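PDB 5MQR: beta-L-arabinobiosidase from Bacteroides thetaiotaomicron, which probably hydrolyses arabinofuranosyl linkages in plant pectin, with a sialidase-like activity also possible. Local coordinates for residues A[942-956]-A[1015-1027]. Numbering follows the deposited sequence.
Sequences WDGAIWPFASAQTLT and YYNHSTFNDLMIT
With CG anti to the backbone N in both residues (chi1 -172° in Phe949, -167° in His1018), the two rings meet where the loop before helix 1022-1029 passes the first turn of helix 948-964. The two helices, 16° apart, pack in the helical glycosidase part of the chain, consistent with an (alpha/alpha)6 barrel; segment 942-956 belongs to the MGH1-like family. Phe949 CD2 sits over the centre of one imidazole face of His1018, 3.4 Å above its plane. Tyr1016 OH covers the opposite face, so the imidazole is held between the two. Trp942 and Trp947, laid face over face, close in on His1018 CE1: Trp942 brings CZ2 to the imidazole edge, and Trp947 CZ3 lies 4.0 Å from His1018 CE1. A bound HEPES molecule lies about 7 Å from the Trp947 side chain. In the imidazole plane, a water lies 2.8 Å from His1018 ND1 and accepts from Phe949 N, bridging imidazole and helix start. Further along, Ser1019 CB packs on Pro948 CB at 3.7 Å, while Ser1019 OG bonds to Arg675. The Leu955 and Leu1024 side chains cross at about a right angle, their CD1 atoms 4.0 Å apart. Asp1023 OD1 is salt-bridged to Arg720. A second water joins the helices: it lies 2.8 Å from Thr1020 OG1 and donates to Asp1023 OD2 and to Thr956 OG1, which itself donates to Ala952 O at 2.7 Å.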
ATOM      1  N   TRP A 942     -35.365   0.971 -30.959  1.00 29.66           N
ATOM      2  CA  TRP A 942     -34.728   2.022 -30.150  1.00 28.69           C
ATOM      3  C   TRP A 942     -35.734   3.029 -29.575  1.00 28.25           C
ATOM      4  O   TRP A 942     -35.367   4.150 -29.193  1.00 27.81           O
ATOM      5  CB  TRP A 942     -33.667   2.741 -30.981  1.00 28.57           C
ATOM      6  CG  TRP A 942     -32.425   1.950 -31.168  1.00 28.00           C
ATOM      7  CD1 TRP A 942     -32.259   0.852 -31.951  1.00 27.87           C
ATOM      8  CD2 TRP A 942     -31.145   2.209 -30.562  1.00 27.65           C
ATOM      9  NE1 TRP A 942     -30.960   0.397 -31.857  1.00 27.40           N
ATOM     10  CE2 TRP A 942     -30.259   1.210 -31.014  1.00 27.20           C
ATOM     11  CE3 TRP A 942     -30.666   3.191 -29.693  1.00 27.26           C
ATOM     12  CZ2 TRP A 942     -28.924   1.176 -30.643  1.00 26.89           C
ATOM     13  CZ3 TRP A 942     -29.351   3.134 -29.301  1.00 26.99           C
ATOM     14  CH2 TRP A 942     -28.491   2.143 -29.783  1.00 26.47           C
ATOM     15  N   ASP A 943     -36.981   2.585 -29.438  1.00 27.79           N
ATOM     16  CA  ASP A 943     -38.054   3.424 -28.901  1.00 27.84           C
ATOM     17  C   ASP A 943     -38.293   3.224 -27.405  1.00 27.16           C
ATOM     18  O   ASP A 943     -39.423   3.412 -26.923  1.00 27.32           O
ATOM     19  CB  ASP A 943     -39.358   3.250 -29.718  1.00 28.05           C
ATOM     20  CG  ASP A 943     -39.908   1.839 -29.691  1.00 28.16           C
ATOM     21  OD1 ASP A 943     -39.162   0.871 -29.359  1.00 26.77           O
ATOM     22  OD2 ASP A 943     -41.125   1.719 -30.018  1.00 29.25           O
ATOM     23  N   GLY A 944     -37.247   2.877 -26.654  1.00 26.30           N
ATOM     24  CA  GLY A 944     -37.376   2.832 -25.202  1.00 26.20           C
ATOM     25  C   GLY A 944     -36.561   1.807 -24.447  1.00 25.60           C
ATOM     26  O   GLY A 944     -36.116   2.086 -23.343  1.00 25.95           O
ATOM     27  N   ALA A 945     -36.368   0.627 -25.027  1.00 25.34           N
ATOM     28  CA  ALA A 945     -35.618  -0.447 -24.376  1.00 24.94           C
ATOM     29  C   ALA A 945     -34.210   0.007 -24.003  1.00 24.02           C
ATOM     30  O   ALA A 945     -33.723   1.009 -24.533  1.00 23.91           O
ATOM     31  CB  ALA A 945     -35.554  -1.667 -25.301  1.00 25.13           C
ATOM     32  N   ILE A 946     -33.548  -0.738 -23.118  1.00 23.69           N
ATOM     33  CA  ILE A 946     -32.186  -0.388 -22.680  1.00 23.03           C
ATOM     34  C   ILE A 946     -31.215  -0.950 -23.698  1.00 23.10           C
ATOM     35  O   ILE A 946     -31.243  -2.141 -24.001  1.00 23.33           O
ATOM     36  CB  ILE A 946     -31.867  -0.926 -21.276  1.00 22.87           C
ATOM     37  CG1 ILE A 946     -32.868  -0.371 -20.269  1.00 23.32           C
ATOM     38  CG2 ILE A 946     -30.437  -0.593 -20.843  1.00 22.19           C
ATOM     39  CD1 ILE A 946     -32.648  -0.838 -18.854  1.00 23.36           C
ATOM     40  N   TRP A 947     -30.375  -0.067 -24.233  1.00 23.23           N
ATOM     41  CA  TRP A 947     -29.288  -0.413 -25.166  1.00 22.86           C
ATOM     42  C   TRP A 947     -27.957  -0.002 -24.505  1.00 22.56           C
ATOM     43  O   TRP A 947     -27.733   1.183 -24.248  1.00 23.03           O
ATOM     44  CB  TRP A 947     -29.448   0.342 -26.488  1.00 23.01           C
ATOM     45  CG  TRP A 947     -30.441  -0.255 -27.417  1.00 23.28           C
ATOM     46  CD1 TRP A 947     -31.803  -0.047 -27.417  1.00 23.56           C
ATOM     47  CD2 TRP A 947     -30.176  -1.159 -28.486  1.00 23.30           C
ATOM     48  NE1 TRP A 947     -32.390  -0.780 -28.403  1.00 23.66           N
ATOM     49  CE2 TRP A 947     -31.419  -1.470 -29.086  1.00 23.71           C
ATOM     50  CE3 TRP A 947     -29.013  -1.752 -28.991  1.00 23.05           C
ATOM     51  CZ2 TRP A 947     -31.525  -2.344 -30.180  1.00 23.73           C
ATOM     52  CZ3 TRP A 947     -29.113  -2.612 -30.072  1.00 23.33           C
ATOM     53  CH2 TRP A 947     -30.364  -2.911 -30.655  1.00 23.73           C
ATOM     54  N   PRO A 948     -27.070  -0.968 -24.220  1.00 21.97           N
ATOM     55  CA  PRO A 948     -25.777  -0.570 -23.658  1.00 21.57           C
ATOM     56  C   PRO A 948     -25.020   0.477 -24.486  1.00 21.53           C
ATOM     57  O   PRO A 948     -24.363   1.335 -23.900  1.00 21.34           O
ATOM     58  CB  PRO A 948     -25.006  -1.902 -23.559  1.00 21.71           C
ATOM     59  CG  PRO A 948     -26.086  -2.925 -23.358  1.00 21.85           C
ATOM     60  CD  PRO A 948     -27.304  -2.415 -24.106  1.00 22.04           C
ATOM     61  N   PHE A 949     -25.128   0.424 -25.822  1.00 21.53           N
ATOM     62  CA  PHE A 949     -24.555   1.479 -26.697  1.00 21.44           C
ATOM     63  C   PHE A 949     -24.930   2.856 -26.179  1.00 21.64           C
ATOM     64  O   PHE A 949     -24.071   3.733 -26.024  1.00 21.59           O
ATOM     65  CB  PHE A 949     -25.087   1.317 -28.122  1.00 21.43           C
ATOM     66  CG  PHE A 949     -24.435   2.206 -29.146  1.00 21.29           C
ATOM     67  CD1 PHE A 949     -24.772   3.560 -29.239  1.00 21.24           C
ATOM     68  CD2 PHE A 949     -23.551   1.668 -30.086  1.00 21.01           C
ATOM     69  CE1 PHE A 949     -24.219   4.369 -30.227  1.00 21.54           C
ATOM     70  CE2 PHE A 949     -22.986   2.476 -31.072  1.00 21.32           C
ATOM     71  CZ  PHE A 949     -23.326   3.826 -31.148  1.00 21.62           C
ATOM     72  N   ALA A 950     -26.218   3.005 -25.890  1.00 21.62           N
ATOM     73  CA  ALA A 950     -26.788   4.256 -25.381  1.00 21.94           C
ATOM     74  C   ALA A 950     -26.440   4.535 -23.928  1.00 21.63           C
ATOM     75  O   ALA A 950     -26.086   5.662 -23.588  1.00 21.44           O
ATOM     76  CB  ALA A 950     -28.312   4.237 -25.527  1.00 22.04           C
ATOM     77  N   SER A 951     -26.621   3.535 -23.061  1.00 21.47           N
ATOM     78  CA  SER A 951     -26.261   3.701 -21.652  1.00 21.69           C
ATOM     79  C   SER A 951     -24.795   4.206 -21.528  1.00 21.39           C
ATOM     80  O   SER A 951     -24.481   5.114 -20.748  1.00 21.64           O
ATOM     81  CB  SER A 951     -26.452   2.383 -20.889  1.00 21.42           C
ATOM     82  OG  SER A 951     -27.798   1.987 -20.916  1.00 21.80           O
ATOM     83  N   ALA A 952     -23.919   3.646 -22.347  1.00 21.16           N
ATOM     84  CA  ALA A 952     -22.517   4.044 -22.340  1.00 21.28           C
ATOM     85  C   ALA A 952     -22.312   5.493 -22.778  1.00 21.74           C
ATOM     86  O   ALA A 952     -21.494   6.233 -22.171  1.00 21.61           O
ATOM     87  CB  ALA A 952     -21.691   3.102 -23.205  1.00 20.88           C
ATOM     88  N   GLN A 953     -23.015   5.885 -23.839  1.00 21.85           N
ATOM     89  CA  GLN A 953     -23.019   7.284 -24.250  1.00 22.77           C
ATOM     90  C   GLN A 953     -23.522   8.187 -23.107  1.00 23.26           C
ATOM     91  O   GLN A 953     -22.869   9.185 -22.753  1.00 23.73           O
ATOM     92  CB  GLN A 953     -23.881   7.500 -25.490  1.00 22.94           C
ATOM     93  CG  GLN A 953     -23.238   6.953 -26.741  1.00 23.36           C
ATOM     94  CD  GLN A 953     -24.071   7.225 -27.974  1.00 23.91           C
ATOM     95  OE1 GLN A 953     -25.250   6.855 -28.037  1.00 23.64           O
ATOM     96  NE2 GLN A 953     -23.462   7.894 -28.968  1.00 24.56           N
ATOM     97  N   THR A 954     -24.694   7.846 -22.570  1.00 22.97           N
ATOM     98  CA  THR A 954     -25.293   8.615 -21.494  1.00 23.14           C
ATOM     99  C   THR A 954     -24.374   8.732 -20.249  1.00 22.52           C
ATOM    100  O   THR A 954     -24.207   9.816 -19.683  1.00 22.43           O
ATOM    101  CB  THR A 954     -26.631   7.992 -21.093  1.00 23.59           C
ATOM    102  OG1 THR A 954     -27.487   7.918 -22.241  1.00 24.20           O
ATOM    103  CG2 THR A 954     -27.307   8.808 -19.958  1.00 23.86           C
ATOM    104  N   LEU A 955     -23.786   7.616 -19.842  1.00 22.12           N
ATOM    105  CA  LEU A 955     -22.904   7.596 -18.670  1.00 21.86           C
ATOM    106  C   LEU A 955     -21.604   8.365 -18.890  1.00 21.64           C
ATOM    107  O   LEU A 955     -21.087   8.976 -17.968  1.00 21.06           O
ATOM    108  CB  LEU A 955     -22.639   6.157 -18.232  1.00 21.42           C
ATOM    109  CG  LEU A 955     -23.847   5.514 -17.545  1.00 21.70           C
ATOM    110  CD1 LEU A 955     -23.769   3.992 -17.575  1.00 21.47           C
ATOM    111  CD2 LEU A 955     -24.016   5.986 -16.108  1.00 21.90           C
ATOM    112  N   THR A 956     -21.097   8.343 -20.118  1.00 22.20           N
ATOM    113  CA  THR A 956     -19.879   9.058 -20.480  1.00 22.49           C
ATOM    114  C   THR A 956     -20.159  10.534 -20.387  1.00 23.21           C
ATOM    115  O   THR A 956     -19.417  11.288 -19.785  1.00 22.70           O
ATOM    116  CB  THR A 956     -19.410   8.657 -21.898  1.00 22.62           C
ATOM    117  OG1 THR A 956     -19.034   7.276 -21.881  1.00 22.12           O
ATOM    118  CG2 THR A 956     -18.202   9.493 -22.368  1.00 22.91           C
ATOM    119  N   TYR A1015     -21.761 -11.994 -26.236  1.00 22.02           N
ATOM    120  CA  TYR A1015     -20.496 -11.247 -26.249  1.00 22.00           C
ATOM    121  C   TYR A1015     -20.538 -10.028 -27.178  1.00 22.30           C
ATOM    122  O   TYR A1015     -19.529  -9.693 -27.792  1.00 23.04           O
ATOM    123  CB  TYR A1015     -19.306 -12.167 -26.628  1.00 22.22           C
ATOM    124  CG  TYR A1015     -19.348 -13.524 -25.941  1.00 22.51           C
ATOM    125  CD1 TYR A1015     -19.340 -13.628 -24.541  1.00 22.12           C
ATOM    126  CD2 TYR A1015     -19.415 -14.694 -26.677  1.00 23.22           C
ATOM    127  CE1 TYR A1015     -19.409 -14.854 -23.904  1.00 22.21           C
ATOM    128  CE2 TYR A1015     -19.473 -15.931 -26.040  1.00 23.62           C
ATOM    129  CZ  TYR A1015     -19.478 -15.999 -24.656  1.00 23.23           C
ATOM    130  OH  TYR A1015     -19.533 -17.235 -24.058  1.00 23.56           O
ATOM    131  N   TYR A1016     -21.682  -9.350 -27.261  1.00 21.61           N
ATOM    132  CA  TYR A1016     -21.826  -8.208 -28.149  1.00 21.36           C
ATOM    133  C   TYR A1016     -20.867  -7.064 -27.767  1.00 20.71           C
ATOM    134  O   TYR A1016     -20.695  -6.717 -26.600  1.00 20.32           O
ATOM    135  CB  TYR A1016     -23.280  -7.738 -28.134  1.00 22.01           C
ATOM    136  CG  TYR A1016     -23.747  -6.924 -29.319  1.00 22.85           C
ATOM    137  CD1 TYR A1016     -23.497  -7.342 -30.644  1.00 23.37           C
ATOM    138  CD2 TYR A1016     -24.498  -5.762 -29.133  1.00 22.88           C
ATOM    139  CE1 TYR A1016     -23.939  -6.600 -31.713  1.00 23.29           C
ATOM    140  CE2 TYR A1016     -24.963  -5.046 -30.210  1.00 23.29           C
ATOM    141  CZ  TYR A1016     -24.665  -5.462 -31.496  1.00 23.59           C
ATOM    142  OH  TYR A1016     -25.109  -4.729 -32.576  1.00 23.93           O
ATOM    143  N   ASN A1017     -20.250  -6.486 -28.777  1.00 20.63           N
ATOM    144  CA  ASN A1017     -19.248  -5.453 -28.601  1.00 20.32           C
ATOM    145  C   ASN A1017     -19.713  -4.179 -29.295  1.00 20.35           C
ATOM    146  O   ASN A1017     -19.355  -3.912 -30.440  1.00 20.21           O
ATOM    147  CB  ASN A1017     -17.911  -5.935 -29.164  1.00 20.42           C
ATOM    148  CG  ASN A1017     -16.810  -4.916 -28.974  1.00 20.37           C
ATOM    149  OD1 ASN A1017     -16.860  -4.101 -28.029  1.00 20.30           O
ATOM    150  ND2 ASN A1017     -15.831  -4.916 -29.885  1.00 20.32           N
ATOM    151  N   HIS A1018     -20.499  -3.409 -28.554  1.00 20.33           N
ATOM    152  CA  HIS A1018     -21.316  -2.344 -29.088  1.00 21.07           C
ATOM    153  C   HIS A1018     -21.517  -1.271 -28.025  1.00 21.19           C
ATOM    154  O   HIS A1018     -22.506  -0.557 -28.021  1.00 21.90           O
ATOM    155  CB  HIS A1018     -22.656  -2.998 -29.454  1.00 21.60           C
ATOM    156  CG  HIS A1018     -23.562  -2.178 -30.300  1.00 21.96           C
ATOM    157  ND1 HIS A1018     -24.826  -1.828 -29.882  1.00 22.45           N
ATOM    158  CD2 HIS A1018     -23.449  -1.732 -31.575  1.00 22.53           C
ATOM    159  CE1 HIS A1018     -25.441  -1.164 -30.846  1.00 22.32           C
ATOM    160  NE2 HIS A1018     -24.627  -1.086 -31.881  1.00 22.63           N
ATOM    161  N   SER A1019     -20.543  -1.133 -27.141  1.00 20.85           N
ATOM    162  CA  SER A1019     -20.677  -0.296 -25.957  1.00 20.85           C
ATOM    163  C   SER A1019     -19.342  -0.234 -25.256  1.00 20.41           C
ATOM    164  O   SER A1019     -18.418  -0.998 -25.560  1.00 19.75           O
ATOM    165  CB  SER A1019     -21.703  -0.892 -24.963  1.00 20.82           C
ATOM    166  OG  SER A1019     -21.263  -2.162 -24.464  1.00 20.19           O
ATOM    167  N   THR A1020     -19.250   0.687 -24.307  1.00 20.63           N
ATOM    168  CA  THR A1020     -18.137   0.695 -23.358  1.00 20.26           C
ATOM    169  C   THR A1020     -18.665   0.247 -21.994  1.00 20.04           C
ATOM    170  O   THR A1020     -19.879   0.231 -21.732  1.00 19.46           O
ATOM    171  CB  THR A1020     -17.448   2.076 -23.265  1.00 20.26           C
ATOM    172  OG1 THR A1020     -18.337   3.053 -22.728  1.00 19.98           O
ATOM    173  CG2 THR A1020     -16.934   2.546 -24.637  1.00 20.52           C
ATOM    174  N   PHE A1021     -17.715  -0.152 -21.161  1.00 20.37           N
ATOM    175  CA  PHE A1021     -17.938  -0.446 -19.758  1.00 20.99           C
ATOM    176  C   PHE A1021     -16.714  -0.067 -18.921  1.00 20.75           C
ATOM    177  O   PHE A1021     -16.805   0.696 -17.982  1.00 20.76           O
ATOM    178  CB  PHE A1021     -18.308  -1.925 -19.502  1.00 21.13           C
ATOM    179  CG  PHE A1021     -18.520  -2.199 -18.060  1.00 21.43           C
ATOM    180  CD1 PHE A1021     -19.686  -1.784 -17.439  1.00 22.00           C
ATOM    181  CD2 PHE A1021     -17.516  -2.759 -17.290  1.00 21.76           C
ATOM    182  CE1 PHE A1021     -19.888  -1.966 -16.079  1.00 21.85           C
ATOM    183  CE2 PHE A1021     -17.710  -2.944 -15.925  1.00 22.16           C
ATOM    184  CZ  PHE A1021     -18.901  -2.545 -15.329  1.00 21.97           C
ATOM    185  N   ASN A1022     -15.584  -0.662 -19.236  1.00 20.92           N
ATOM    186  CA  ASN A1022     -14.391  -0.404 -18.503  1.00 20.69           C
ATOM    187  C   ASN A1022     -13.843   0.992 -18.730  1.00 20.67           C
ATOM    188  O   ASN A1022     -13.131   1.525 -17.859  1.00 20.37           O
ATOM    189  CB  ASN A1022     -13.381  -1.489 -18.797  1.00 21.32           C
ATOM    190  CG  ASN A1022     -13.706  -2.782 -18.066  1.00 21.65           C
ATOM    191  OD1 ASN A1022     -14.248  -2.760 -16.954  1.00 22.06           O
ATOM    192  ND2 ASN A1022     -13.318  -3.908 -18.645  1.00 22.05           N
ATOM    193  N   ASP A1023     -14.185   1.621 -19.849  1.00 20.65           N
ATOM    194  CA  ASP A1023     -13.839   3.012 -20.011  1.00 20.90           C
ATOM    195  C   ASP A1023     -14.567   3.851 -18.990  1.00 20.67           C
ATOM    196  O   ASP A1023     -14.037   4.845 -18.507  1.00 19.97           O
ATOM    197  CB  ASP A1023     -14.139   3.536 -21.396  1.00 21.56           C
ATOM    198  CG  ASP A1023     -13.706   4.973 -21.555  1.00 21.89           C
ATOM    199  OD1 ASP A1023     -12.508   5.282 -21.296  1.00 22.31           O
ATOM    200  OD2 ASP A1023     -14.570   5.802 -21.868  1.00 22.40           O
ATOM    201  N   LEU A1024     -15.790   3.443 -18.678  1.00 21.30           N
ATOM    202  CA  LEU A1024     -16.630   4.127 -17.679  1.00 21.70           C
ATOM    203  C   LEU A1024     -16.087   3.870 -16.279  1.00 21.58           C
ATOM    204  O   LEU A1024     -16.071   4.773 -15.444  1.00 22.00           O
ATOM    205  CB  LEU A1024     -18.083   3.647 -17.739  1.00 21.89           C
ATOM    206  CG  LEU A1024     -18.758   3.575 -19.111  1.00 22.45           C
ATOM    207  CD1 LEU A1024     -20.128   2.933 -18.959  1.00 22.61           C
ATOM    208  CD2 LEU A1024     -18.873   4.959 -19.751  1.00 22.73           C
HETATM  209  N   MSE A1025     -15.656   2.637 -16.026  1.00 21.52           N
HETATM  210  CA  MSE A1025     -15.061   2.281 -14.743  1.00 22.00           C
HETATM  211  C   MSE A1025     -13.829   3.133 -14.481  1.00 21.93           C
HETATM  212  O   MSE A1025     -13.696   3.716 -13.421  1.00 21.93           O
HETATM  213  CB  MSE A1025     -14.700   0.800 -14.689  1.00 22.41           C
HETATM  214  CG  MSE A1025     -15.888  -0.157 -14.783  1.00 23.03           C
HETATM  215 SE   MSE A1025     -16.853  -0.179 -13.070  1.00 24.52          SE
HETATM  216  CE  MSE A1025     -15.502  -1.305 -12.171  1.00 23.62           C
ATOM    217  N   ILE A1026     -12.960   3.240 -15.479  1.00 22.21           N
ATOM    218  CA  ILE A1026     -11.686   3.919 -15.357  1.00 22.12           C
ATOM    219  C   ILE A1026     -11.819   5.444 -15.322  1.00 22.37           C
ATOM    220  O   ILE A1026     -11.166   6.113 -14.495  1.00 21.88           O
ATOM    221  CB  ILE A1026     -10.746   3.484 -16.488  1.00 22.39           C
ATOM    222  CG1 ILE A1026     -10.387   2.006 -16.314  1.00 22.36           C
ATOM    223  CG2 ILE A1026      -9.464   4.322 -16.507  1.00 22.96           C
ATOM    224  CD1 ILE A1026      -9.726   1.371 -17.528  1.00 22.53           C
ATOM    225  N   THR A1027     -12.641   6.005 -16.204  1.00 22.23           N
ATOM    226  CA  THR A1027     -12.714   7.464 -16.330  1.00 22.62           C
ATOM    227  C   THR A1027     -13.822   8.129 -15.532  1.00 23.21           C
ATOM    228  O   THR A1027     -13.761   9.343 -15.333  1.00 23.71           O
ATOM    229  CB  THR A1027     -12.844   7.944 -17.800  1.00 22.28           C
ATOM    230  OG1 THR A1027     -14.073   7.475 -18.357  1.00 21.85           O
ATOM    231  CG2 THR A1027     -11.690   7.461 -18.625  1.00 22.02           C
TER
HETATM  232  O   HOH W   1     -25.908  -2.291 -27.356  1.00 22.68           O
HETATM  233  O   HOH W   2     -17.116   5.558 -22.850  1.00 19.86           O